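PDB 6ZMQ: cytochrome C-type biogenesis protein ccmF from Thermus thermophilus, which acts as the membrane-bound heme lyase of cytochrome c maturation, binding heme b and probably joining heme to apocytochrome c. Local coordinates for residues T105-L110 / I114-L119; F287-F292 / G342-V347; E538-E541 / M547-Q550. One frame throughout, in Å; residues are numbered along the deposited sequence.

In the fold
The three contacts follow one another along the chain, and none touches another. Contact 1 lies where the loop after helix 99-104 enters helix 110-129. Contact 2 pairs the start of helix 288-307 with the end of helix 325-345. Both belong to the helical membrane part, their centres about 33 Å apart. Contact 3 flanks the small hairpin 541-542/545-546 in the beta-rich insert between helices 501-525 and 627-644; its centre is about 46 Å from that of contact 1 and about 63 Å from that of contact 2, on the opposite side of the chain's centre from the latter. Contacts 1 and 2 thus report on packing within the helical membrane part, contact 3 on the distant beta-rich region.

Contact 1. Residues T105-L110 / I114-L119; sequences TPWAAL and ILLWGL
Trp107 and Leu116 lie side by side and point the same way, the isobutyl group of Leu116 running beside the six-membered part of the indole. Leu116 CG is 3.9 Å from Trp107 CE3. Nearer the backbones, Trp107 CB is 4.1 Å from Leu116 CB. The leucine comes at the ring obliquely. Trp107 carries CG between its backbone N and carbonyl carbon (chi1 61°), which raises the indole from the loop alongside the helix. The indole nitrogen has a partner of its own: Trp107 NE1 donates to Ala187 O. The second link is the backbone bond of a helical first turn: Ile114 N meets Leu110 O at 2.9 Å. Ala109 holds the N-cap position, and Ser113 OG also bonds to the carbonyl oxygens of Ala109 and Leu110. Thus the loop folds back on the helix it leads into. Helix 185-213 packs against both partners, with Val191 touching Trp107 and Leu116, while Pro106 of the same loop rests on Glu76 and Leu79 of helix 61-81.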
loop_
_atom_site.group_PDB
_atom_site.type_symbol
_atom_site.label_atom_id
_atom_site.label_comp_id
_atom_site.label_asym_id
_atom_site.label_seq_id
_atom_site.Cartn_x
_atom_site.Cartn_y
_atom_site.Cartn_z
ATOM N N THR A 105 -13.034 3.441 -14.669
ATOM C CA THR A 105 -13.952 4.473 -14.177
ATOM C C THR A 105 -14.909 4.015 -13.052
ATOM O O THR A 105 -15.189 4.848 -12.176
ATOM C CB THR A 105 -14.735 5.052 -15.367
ATOM O OG1 THR A 105 -13.804 5.455 -16.370
ATOM C CG2 THR A 105 -15.480 6.325 -15.002
ATOM N N PRO A 106 -15.400 2.758 -12.949
ATOM C CA PRO A 106 -16.215 2.399 -11.762
ATOM C C PRO A 106 -15.518 2.426 -10.398
ATOM O O PRO A 106 -16.152 2.026 -9.424
ATOM C CB PRO A 106 -16.679 0.968 -12.074
ATOM C CG PRO A 106 -16.782 0.947 -13.471
ATOM C CD PRO A 106 -15.584 1.675 -13.949
ATOM N N TRP A 107 -14.254 2.862 -10.281
ATOM C CA TRP A 107 -13.738 3.325 -8.999
ATOM C C TRP A 107 -12.978 4.645 -9.136
ATOM O O TRP A 107 -12.068 4.906 -8.343
ATOM C CB TRP A 107 -12.876 2.231 -8.331
ATOM C CG TRP A 107 -11.653 1.779 -9.068
ATOM C CD1 TRP A 107 -10.404 2.326 -9.004
ATOM C CD2 TRP A 107 -11.554 0.667 -9.971
ATOM N NE1 TRP A 107 -9.537 1.629 -9.811
ATOM C CE2 TRP A 107 -10.221 0.609 -10.420
ATOM C CE3 TRP A 107 -12.465 -0.279 -10.451
ATOM C CZ2 TRP A 107 -9.781 -0.358 -11.322
ATOM C CZ3 TRP A 107 -12.025 -1.242 -11.350
ATOM C CH2 TRP A 107 -10.697 -1.269 -11.771
ATOM N N ALA A 108 -13.354 5.493 -10.105
ATOM C CA ALA A 108 -12.606 6.722 -10.385
ATOM C C ALA A 108 -12.779 7.763 -9.281
ATOM O O ALA A 108 -11.802 8.178 -8.644
ATOM C CB ALA A 108 -13.023 7.306 -11.737
ATOM N N ALA A 109 -14.006 8.221 -9.053
ATOM C CA ALA A 109 -14.263 9.107 -7.928
ATOM C C ALA A 109 -14.824 8.297 -6.757
ATOM O O ALA A 109 -14.657 7.080 -6.688
ATOM C CB ALA A 109 -15.178 10.259 -8.332
ATOM N N LEU A 110 -15.486 8.991 -5.822
ATOM C CA LEU A 110 -15.684 8.477 -4.465
ATOM C C LEU A 110 -16.703 7.333 -4.415
ATOM O O LEU A 110 -16.424 6.270 -3.843
ATOM C CB LEU A 110 -16.078 9.639 -3.539
ATOM C CG LEU A 110 -16.255 9.552 -2.011
ATOM C CD1 LEU A 110 -16.021 10.937 -1.428
ATOM C CD2 LEU A 110 -17.615 9.042 -1.537
ATOM N N ILE A 114 -16.191 3.393 -3.368
ATOM C CA ILE A 114 -16.695 2.682 -2.195
ATOM C C ILE A 114 -17.605 1.530 -2.611
ATOM O O ILE A 114 -17.754 0.567 -1.849
ATOM C CB ILE A 114 -17.368 3.609 -1.158
ATOM C CG1 ILE A 114 -18.393 4.546 -1.774
ATOM C CG2 ILE A 114 -16.329 4.434 -0.428
ATOM C CD1 ILE A 114 -19.524 4.923 -0.841
ATOM N N LEU A 115 -18.169 1.562 -3.831
ATOM C CA LEU A 115 -18.834 0.361 -4.354
ATOM C C LEU A 115 -17.832 -0.774 -4.610
ATOM O O LEU A 115 -18.085 -1.925 -4.238
ATOM C CB LEU A 115 -19.627 0.690 -5.623
ATOM C CG LEU A 115 -20.382 -0.428 -6.377
ATOM C CD1 LEU A 115 -21.134 -1.397 -5.449
ATOM C CD2 LEU A 115 -21.343 0.149 -7.408
ATOM N N LEU A 116 -16.685 -0.467 -5.224
ATOM C CA LEU A 116 -15.660 -1.495 -5.446
ATOM C C LEU A 116 -15.052 -1.961 -4.121
ATOM O O LEU A 116 -14.707 -3.139 -3.958
ATOM C CB LEU A 116 -14.588 -0.954 -6.407
ATOM C CG LEU A 116 -13.414 -1.767 -6.992
ATOM C CD1 LEU A 116 -12.161 -1.833 -6.106
ATOM C CD2 LEU A 116 -13.879 -3.190 -7.336
ATOM N N TRP A 117 -14.963 -1.042 -3.158
ATOM C CA TRP A 117 -14.474 -1.320 -1.812
ATOM C C TRP A 117 -15.394 -2.286 -1.071
ATOM O O TRP A 117 -14.934 -3.277 -0.484
ATOM C CB TRP A 117 -14.381 0.017 -1.081
ATOM C CG TRP A 117 -13.532 0.053 0.097
ATOM C CD1 TRP A 117 -12.932 -1.000 0.701
ATOM C CD2 TRP A 117 -13.165 1.215 0.847
ATOM N NE1 TRP A 117 -12.214 -0.572 1.773
ATOM C CE2 TRP A 117 -12.332 0.784 1.888
ATOM C CE3 TRP A 117 -13.453 2.578 0.734
ATOM C CZ2 TRP A 117 -11.801 1.652 2.828
ATOM C CZ3 TRP A 117 -12.909 3.450 1.661
ATOM C CH2 TRP A 117 -12.082 2.981 2.690
ATOM N N GLY A 118 -16.699 -1.995 -1.073
ATOM C CA GLY A 118 -17.666 -2.893 -0.469
ATOM C C GLY A 118 -17.785 -4.209 -1.204
ATOM O O GLY A 118 -18.069 -5.235 -0.588
ATOM N N LEU A 119 -17.513 -4.212 -2.514
ATOM C CA LEU A 119 -17.499 -5.463 -3.273
ATOM C C LEU A 119 -16.338 -6.363 -2.873
ATOM O O LEU A 119 -16.517 -7.576 -2.708
ATOM C CB LEU A 119 -17.446 -5.184 -4.777
ATOM C CG LEU A 119 -17.567 -6.459 -5.608
ATOM C CD1 LEU A 119 -18.544 -6.190 -6.633
ATOM C CD2 LEU A 119 -16.269 -6.897 -6.309
#

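Contact 2. Residues F287-F292 / G342-V347; sequences FKTWNF and GLLSRV
Antiparallel helix packing brings Leu344, near the end of helix 325-345, against Thr289 and Phe292 at the start of helix 288-307. The two recipients are three residues apart and so lie along one side of their helix, where a single leucine branch can reach both. That branch is CD1. Leu344 CD1 lies 3.9 Å from Phe292 CG and 4.3 Å from Thr289 CG2, an apolar contact without any hydrogen bond between the segments. Its placement against Phe292 CB is too close in the model and is doubtful in detail. Leu344 has CG opposite its backbone N (chi1 178°), which extends the side chain across the gap to the other helix. The leucine approaches the Phe292 ring obliquely. The two backbones come nearest at these same residues, with Phe292 CA and Leu344 CA 6.8 Å apart. Phe292 is buried, and its ring also stacks with that of Trp219. Asn291 turns elsewhere, its ND2 giving a hydrogen bond to Thr277 O of helix 266-284. One side chain, Leu344, thus makes most of the bridge between these two helix ends. Helix 185-213 completes the surroundings: Met211 touches both Phe292 and Leu344, and Tyr216, in the loop beyond that helix, packs on Phe292 and Val347.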
loop_
_atom_site.group_PDB
_atom_site.type_symbol
_atom_site.label_atom_id
_atom_site.label_comp_id
_atom_site.label_asym_id
_atom_site.label_seq_id
_atom_site.Cartn_x
_atom_site.Cartn_y
_atom_site.Cartn_z
ATOM N N PHE A 287 3.470 -12.755 22.564
ATOM C CA PHE A 287 2.834 -11.466 22.261
ATOM C C PHE A 287 1.491 -11.680 21.567
ATOM O O PHE A 287 1.299 -11.288 20.417
ATOM C CB PHE A 287 3.642 -10.479 21.386
ATOM C CG PHE A 287 5.155 -10.566 21.439
ATOM C CD1 PHE A 287 5.933 -10.082 22.493
ATOM C CD2 PHE A 287 5.803 -11.063 20.312
ATOM C CE1 PHE A 287 7.316 -10.185 22.437
ATOM C CE2 PHE A 287 7.166 -11.130 20.239
ATOM C CZ PHE A 287 7.924 -10.730 21.312
ATOM N N LYS A 288 0.556 -12.308 22.273
ATOM C CA LYS A 288 -0.814 -12.263 21.783
ATOM C C LYS A 288 -1.473 -10.938 22.116
ATOM O O LYS A 288 -2.331 -10.474 21.347
ATOM C CB LYS A 288 -1.634 -13.439 22.332
ATOM C CG LYS A 288 -1.579 -13.651 23.830
ATOM C CD LYS A 288 -1.760 -15.127 24.157
ATOM C CE LYS A 288 -0.503 -15.894 23.768
ATOM N NZ LYS A 288 -0.704 -17.354 23.530
ATOM N N THR A 289 -1.001 -10.285 23.188
ATOM C CA THR A 289 -1.389 -8.924 23.554
ATOM C C THR A 289 -1.009 -7.926 22.463
ATOM O O THR A 289 -1.854 -7.154 21.977
ATOM C CB THR A 289 -0.691 -8.536 24.865
ATOM O OG1 THR A 289 -0.995 -9.501 25.880
ATOM C CG2 THR A 289 -1.124 -7.160 25.334
ATOM N N TRP A 290 0.251 -7.982 22.025
ATOM C CA TRP A 290 0.721 -7.078 20.984
ATOM C C TRP A 290 0.144 -7.439 19.632
ATOM O O TRP A 290 0.015 -6.569 18.772
ATOM C CB TRP A 290 2.246 -7.090 20.926
ATOM C CG TRP A 290 2.859 -6.403 22.097
ATOM C CD1 TRP A 290 3.683 -6.969 23.022
ATOM C CD2 TRP A 290 2.720 -5.021 22.473
ATOM N NE1 TRP A 290 4.051 -6.038 23.961
ATOM C CE2 TRP A 290 3.475 -4.835 23.645
ATOM C CE3 TRP A 290 2.032 -3.923 21.934
ATOM C CZ2 TRP A 290 3.554 -3.605 24.290
ATOM C CZ3 TRP A 290 2.112 -2.709 22.574
ATOM C CH2 TRP A 290 2.871 -2.556 23.736
ATOM N N ASN A 291 -0.235 -8.705 19.443
ATOM C CA ASN A 291 -0.841 -9.105 18.185
ATOM C C ASN A 291 -2.242 -8.560 18.043
ATOM O O ASN A 291 -2.584 -8.053 16.969
ATOM C CB ASN A 291 -0.881 -10.615 18.065
ATOM C CG ASN A 291 0.232 -11.122 17.248
ATOM O OD1 ASN A 291 0.437 -10.636 16.149
ATOM N ND2 ASN A 291 0.972 -12.102 17.763
ATOM N N PHE A 292 -3.036 -8.634 19.124
ATOM C CA PHE A 292 -4.365 -8.029 19.164
ATOM C C PHE A 292 -4.278 -6.518 18.952
ATOM O O PHE A 292 -5.023 -5.954 18.126
ATOM C CB PHE A 292 -5.034 -8.331 20.511
ATOM C CG PHE A 292 -5.530 -9.748 20.667
ATOM C CD1 PHE A 292 -6.168 -10.402 19.620
ATOM C CD2 PHE A 292 -5.406 -10.407 21.886
ATOM C CE1 PHE A 292 -6.644 -11.703 19.770
ATOM C CE2 PHE A 292 -5.842 -11.718 22.033
ATOM C CZ PHE A 292 -6.473 -12.364 20.970
ATOM N N GLY A 342 -10.787 -1.995 23.285
ATOM C CA GLY A 342 -11.611 -2.232 24.460
ATOM C C GLY A 342 -11.664 -3.697 24.846
ATOM O O GLY A 342 -11.540 -4.046 26.029
ATOM N N LEU A 343 -11.835 -4.583 23.852
ATOM C CA LEU A 343 -11.808 -6.005 24.183
ATOM C C LEU A 343 -10.405 -6.509 24.518
ATOM O O LEU A 343 -10.287 -7.522 25.217
ATOM C CB LEU A 343 -12.418 -6.853 23.066
ATOM C CG LEU A 343 -13.872 -6.638 22.640
ATOM C CD1 LEU A 343 -14.264 -7.703 21.634
ATOM C CD2 LEU A 343 -14.812 -6.678 23.841
ATOM N N LEU A 344 -9.342 -5.824 24.072
ATOM C CA LEU A 344 -8.015 -6.156 24.601
ATOM C C LEU A 344 -7.811 -5.593 26.006
ATOM O O LEU A 344 -7.102 -6.194 26.822
ATOM C CB LEU A 344 -6.914 -5.712 23.626
ATOM C CG LEU A 344 -5.435 -5.915 23.986
ATOM C CD1 LEU A 344 -4.714 -6.734 22.958
ATOM C CD2 LEU A 344 -4.785 -4.561 24.080
ATOM N N SER A 345 -8.433 -4.452 26.310
ATOM C CA SER A 345 -8.381 -3.898 27.658
ATOM C C SER A 345 -9.066 -4.806 28.673
ATOM O O SER A 345 -8.624 -4.898 29.824
ATOM C CB SER A 345 -9.022 -2.514 27.671
ATOM O OG SER A 345 -9.661 -2.284 28.913
ATOM N N ARG A 346 -10.138 -5.498 28.270
ATOM C CA ARG A 346 -10.753 -6.451 29.196
ATOM C C ARG A 346 -10.011 -7.793 29.242
ATOM O O ARG A 346 -10.402 -8.693 29.994
ATOM C CB ARG A 346 -12.244 -6.623 28.900
ATOM C CG ARG A 346 -12.679 -7.306 27.625
ATOM C CD ARG A 346 -14.127 -7.757 27.853
ATOM N NE ARG A 346 -14.730 -8.517 26.763
ATOM C CZ ARG A 346 -14.969 -9.825 26.788
ATOM N NH1 ARG A 346 -15.656 -10.392 25.807
ATOM N NH2 ARG A 346 -14.615 -10.550 27.839
ATOM N N VAL A 347 -8.980 -7.978 28.416
ATOM C CA VAL A 347 -8.058 -9.096 28.663
ATOM C C VAL A 347 -6.588 -8.697 28.523
ATOM O O VAL A 347 -5.758 -8.990 29.383
ATOM C CB VAL A 347 -8.347 -10.285 27.746
ATOM C CG1 VAL A 347 -7.908 -9.983 26.330
ATOM C CG2 VAL A 347 -7.625 -11.510 28.274
#

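Contact 3. Residues E538-E541 / M547-Q550; sequences EAWE and MTFQ
Trp540 and Met547 face each other at the open end of a beta hairpin, one step outside the short antiparallel strands 541-542 and 545-546. Their CA atoms, of Trp540 and Met547, are 5.0 Å apart. A single backbone hydrogen bond joins them, from Met547 N to Trp540 O at 2.9 Å, with the donor standing 48° out of the carbonyl plane. Trp540 has a psi of -51°, far from an extended strand, which fits the irregular end of the pairing here.

The side chains divide between the two faces of this end. On one face Trp540 and Thr548 run side by side and point the same way. The indole keeps CG beside its backbone N and opposite its carbonyl carbon (chi1 -77°), which leans the ring over toward the partner segment. Its five-membered part then passes the Met547 carbonyl oxygen obliquely and ends beside Thr548, with Trp540 CD1 3.9 Å from Thr548 CA and Trp540 NE1 3.7 Å from Thr548 CB. Trp540 is on the surface, and the backbone of the other segment supplies much of what it rests on.

Met547 leaves from the opposite face and is buried. Its CG sits between the backbone N and the carbonyl carbon, close to Trp540 O; beyond it the chain extends and then bends at the sulfur. The Met547 side chain packs on Leu619 and Leu621 of strand 617-625, joining the hairpin to the larger sheet, and Phe549 likewise rests on Leu619. The turn itself is fastened by Glu541 OE2, which accepts a hydrogen bond from Gly544 N. Neighbours on one segment, Thr548 and Met547 thus point to opposite faces, the first beside the surface tryptophan, the second toward strand 617-625. Thr548 turns OG1 away from its own backbone N, bringing that oxygen to 3.4 Å from Trp540 NE1.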
loop_
_atom_site.group_PDB
_atom_site.type_symbol
_atom_site.label_atom_id
_atom_site.label_comp_id
_atom_site.label_asym_id
_atom_site.label_seq_id
_atom_site.Cartn_x
_atom_site.Cartn_y
_atom_site.Cartn_z
ATOM N N GLU A 538 21.988 27.582 -22.991
ATOM C CA GLU A 538 22.411 28.552 -21.990
ATOM C C GLU A 538 23.420 27.878 -21.071
ATOM O O GLU A 538 24.395 28.493 -20.626
ATOM C CB GLU A 538 21.180 29.055 -21.225
ATOM C CG GLU A 538 21.421 29.646 -19.836
ATOM C CD GLU A 538 20.194 30.342 -19.264
ATOM O OE1 GLU A 538 19.752 31.363 -19.837
ATOM O OE2 GLU A 538 19.664 29.861 -18.241
ATOM N N ALA A 539 23.223 26.577 -20.872
ATOM C CA ALA A 539 24.116 25.723 -20.104
ATOM C C ALA A 539 23.915 24.304 -20.607
ATOM O O ALA A 539 22.781 23.872 -20.836
ATOM C CB ALA A 539 23.852 25.809 -18.596
ATOM N N TRP A 540 25.017 23.577 -20.755
ATOM C CA TRP A 540 24.992 22.328 -21.499
ATOM C C TRP A 540 25.322 21.120 -20.630
ATOM O O TRP A 540 24.554 20.157 -20.588
ATOM C CB TRP A 540 25.967 22.436 -22.672
ATOM C CG TRP A 540 25.449 23.239 -23.840
ATOM C CD1 TRP A 540 24.149 23.574 -24.107
ATOM C CD2 TRP A 540 26.235 23.856 -24.863
ATOM N NE1 TRP A 540 24.079 24.315 -25.260
ATOM C CE2 TRP A 540 25.348 24.514 -25.737
ATOM C CE3 TRP A 540 27.606 23.904 -25.131
ATOM C CZ2 TRP A 540 25.788 25.213 -26.861
ATOM C CZ3 TRP A 540 28.041 24.597 -26.247
ATOM C CH2 TRP A 540 27.136 25.243 -27.097
ATOM N N GLU A 541 26.427 21.176 -19.894
ATOM C CA GLU A 541 26.843 20.068 -19.045
ATOM C C GLU A 541 26.238 20.198 -17.654
ATOM O O GLU A 541 26.426 21.215 -16.981
ATOM C CB GLU A 541 28.370 20.025 -18.948
ATOM C CG GLU A 541 28.976 18.662 -18.635
ATOM C CD GLU A 541 29.139 18.419 -17.142
ATOM O OE1 GLU A 541 30.082 18.986 -16.554
ATOM O OE2 GLU A 541 28.346 17.650 -16.560
ATOM N N MET A 547 24.005 18.225 -22.728
ATOM C CA MET A 547 22.837 18.306 -23.586
ATOM C C MET A 547 22.825 19.651 -24.307
ATOM O O MET A 547 23.627 20.535 -24.008
ATOM C CB MET A 547 21.580 18.105 -22.750
ATOM C CG MET A 547 21.600 18.981 -21.530
ATOM S SD MET A 547 20.097 19.019 -20.567
ATOM C CE MET A 547 20.850 18.937 -18.952
ATOM N N THR A 548 21.909 19.813 -25.267
ATOM C CA THR A 548 21.688 21.092 -25.942
ATOM C C THR A 548 20.273 21.122 -26.508
ATOM O O THR A 548 19.670 20.080 -26.773
ATOM C CB THR A 548 22.715 21.364 -27.059
ATOM O OG1 THR A 548 22.408 22.608 -27.702
ATOM C CG2 THR A 548 22.719 20.255 -28.093
ATOM N N PHE A 549 19.750 22.334 -26.693
ATOM C CA PHE A 549 18.367 22.546 -27.116
ATOM C C PHE A 549 18.266 22.477 -28.638
ATOM O O PHE A 549 19.087 23.058 -29.353
ATOM C CB PHE A 549 17.866 23.893 -26.575
ATOM C CG PHE A 549 16.360 23.990 -26.415
ATOM C CD1 PHE A 549 15.522 24.052 -27.513
ATOM C CD2 PHE A 549 15.787 23.981 -25.155
ATOM C CE1 PHE A 549 14.157 24.129 -27.362
ATOM C CE2 PHE A 549 14.417 24.057 -24.998
ATOM C CZ PHE A 549 13.607 24.124 -26.112
ATOM N N GLN A 550 17.242 21.762 -29.129
ATOM C CA GLN A 550 17.032 21.581 -30.564
ATOM C C GLN A 550 15.607 21.857 -31.032
ATOM O O GLN A 550 15.260 21.480 -32.155
ATOM C CB GLN A 550 17.419 20.167 -30.998
ATOM C CG GLN A 550 18.896 19.930 -31.056
ATOM C CD GLN A 550 19.231 18.485 -31.289
ATOM O OE1 GLN A 550 18.438 17.585 -30.999
ATOM N NE2 GLN A 550 20.391 18.256 -31.875
#